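Local coordinates for putative uncharacterized protein (Xanthomonas oryzae pv. oryzae, PDB 4KL0) that is a bacterial effector that binds calcium and probably hydrolyses N-glycosidic bonds of nucleosides, at residues L146-I151 with E170-I175. Numbering follows the deposited sequence.
Sequences LGMVVI and EKVASI. With CA (calcium ion), chain B.
Met148 packs against Val172 and Ile175, on the packed face of two neighbouring parallel strands. Its CG stands beside the backbone N (chi1 -76°), and the chain runs extended to the sulfur, which meets both neighbours: SD is 4.0 Å from Val172 CG1 and 4.1 Å from Ile175 CG1. Met148 crosses Val172 at about a right angle but runs alongside Ile175. Further along, Val150 CG2 touches Ile175 CG2 at 4.2 Å.

The backbones bond closely at the start. Leu146 N donates to Lys171 O at 2.8 Å, and Ala173 N returns a bond to Leu146 O at 2.7 Å. Ala173 then takes a helical conformation (phi/psi -70/-42°). This inserts one extra residue, a beta bulge, so the next bond runs from Met148 N to Ser174 O, at 3.2 Å.

The face with Gly147 and Ser174 is looser. Here a water donates to Met148 O (2.8 Å) and lies 2.8 Å from Ser174 OG, bridging the strands by the bulge.

Strand 146-150 leads to Ile151, whose backbone O binds calcium together with Asp35, Asp42 and Asp318. The strands form a beta-alpha-beta crossover through helices 155-163 and 165-171. Leu139 of helix 133-141 and Ala157 and Leu161 of helix 155-163 pack on the Met148 face, while strand 28-34 flanks 146-150 on its other edge.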
# COMPACT_ATOMS: atom_id res chain seq x y z
N LEU A 146 -3.30 -11.48 -14.16
CA LEU A 146 -3.58 -10.81 -12.87
C LEU A 146 -2.54 -9.71 -12.66
O LEU A 146 -1.45 -9.72 -13.29
CB LEU A 146 -3.47 -11.80 -11.73
CG LEU A 146 -4.54 -12.91 -11.60
CD1 LEU A 146 -4.19 -14.10 -12.45
CD2 LEU A 146 -4.80 -13.35 -10.19
N GLY A 147 -2.86 -8.76 -11.79
CA GLY A 147 -1.86 -7.77 -11.38
C GLY A 147 -1.31 -8.08 -10.00
O GLY A 147 -1.99 -8.66 -9.17
N MET A 148 -0.04 -7.75 -9.77
CA MET A 148 0.57 -7.96 -8.43
C MET A 148 0.88 -6.58 -7.91
O MET A 148 1.44 -5.74 -8.61
CB MET A 148 1.91 -8.74 -8.49
CG MET A 148 1.80 -10.28 -8.74
SD MET A 148 3.45 -11.16 -9.01
CE MET A 148 4.33 -10.79 -7.47
N VAL A 149 0.47 -6.31 -6.68
CA VAL A 149 0.73 -4.99 -6.08
C VAL A 149 1.49 -5.18 -4.77
O VAL A 149 1.04 -5.93 -3.87
CB VAL A 149 -0.61 -4.28 -5.84
CG1 VAL A 149 -0.32 -2.96 -5.14
CG2 VAL A 149 -1.36 -4.03 -7.19
N VAL A 150 2.65 -4.55 -4.69
CA VAL A 150 3.53 -4.78 -3.51
C VAL A 150 3.61 -3.51 -2.71
O VAL A 150 4.11 -2.50 -3.17
CB VAL A 150 4.94 -5.21 -3.98
CG1 VAL A 150 5.89 -5.34 -2.80
CG2 VAL A 150 4.80 -6.48 -4.86
N ILE A 151 3.07 -3.56 -1.47
CA ILE A 151 3.09 -2.39 -0.62
C ILE A 151 3.71 -2.79 0.71
O ILE A 151 3.38 -2.19 1.70
CB ILE A 151 1.68 -1.80 -0.41
CG1 ILE A 151 0.64 -2.85 0.01
CG2 ILE A 151 1.20 -1.16 -1.76
CD1 ILE A 151 -0.72 -2.29 0.37
N GLU A 170 3.33 -16.04 -17.99
CA GLU A 170 2.17 -15.95 -18.88
C GLU A 170 0.90 -15.40 -18.21
O GLU A 170 -0.04 -14.99 -18.90
CB GLU A 170 1.93 -17.31 -19.55
CG GLU A 170 3.24 -17.83 -20.19
CD GLU A 170 3.15 -19.25 -20.76
OE1 GLU A 170 4.10 -20.03 -20.48
OE2 GLU A 170 2.16 -19.57 -21.50
N LYS A 171 0.88 -15.35 -16.88
CA LYS A 171 -0.34 -14.93 -16.19
C LYS A 171 -0.24 -13.62 -15.32
O LYS A 171 -1.24 -13.22 -14.70
CB LYS A 171 -0.87 -16.07 -15.34
CG LYS A 171 -1.18 -17.34 -16.16
CD LYS A 171 -2.55 -17.26 -16.83
CE LYS A 171 -3.01 -18.60 -17.41
NZ LYS A 171 -2.91 -18.71 -18.92
N VAL A 172 0.91 -12.96 -15.28
CA VAL A 172 0.96 -11.71 -14.50
C VAL A 172 1.20 -10.54 -15.42
O VAL A 172 2.22 -10.49 -16.15
CB VAL A 172 2.01 -11.77 -13.37
CG1 VAL A 172 2.27 -10.38 -12.73
CG2 VAL A 172 1.58 -12.77 -12.31
N ALA A 173 0.27 -9.60 -15.40
CA ALA A 173 0.37 -8.41 -16.26
C ALA A 173 1.46 -7.39 -15.93
O ALA A 173 2.14 -6.88 -16.83
CB ALA A 173 -1.00 -7.72 -16.37
N SER A 174 1.64 -7.10 -14.64
CA SER A 174 2.62 -6.12 -14.22
C SER A 174 2.79 -6.33 -12.75
O SER A 174 1.96 -6.98 -12.09
CB SER A 174 2.14 -4.68 -14.40
OG SER A 174 0.92 -4.46 -13.68
N ILE A 175 3.87 -5.76 -12.25
CA ILE A 175 4.16 -5.75 -10.80
C ILE A 175 4.39 -4.29 -10.46
O ILE A 175 5.28 -3.63 -11.02
CB ILE A 175 5.41 -6.55 -10.44
CG1 ILE A 175 5.26 -8.01 -10.85
CG2 ILE A 175 5.70 -6.39 -8.92
CD1 ILE A 175 6.51 -8.86 -10.63
CA CA B . 2.85 -0.84 3.64
O HOH W 1 0.54 -4.39 -10.92
O HOH W 2 4.49 0.75 2.20
O HOH W 3 3.20 1.25 4.93
O HOH W 4 5.32 -0.99 4.43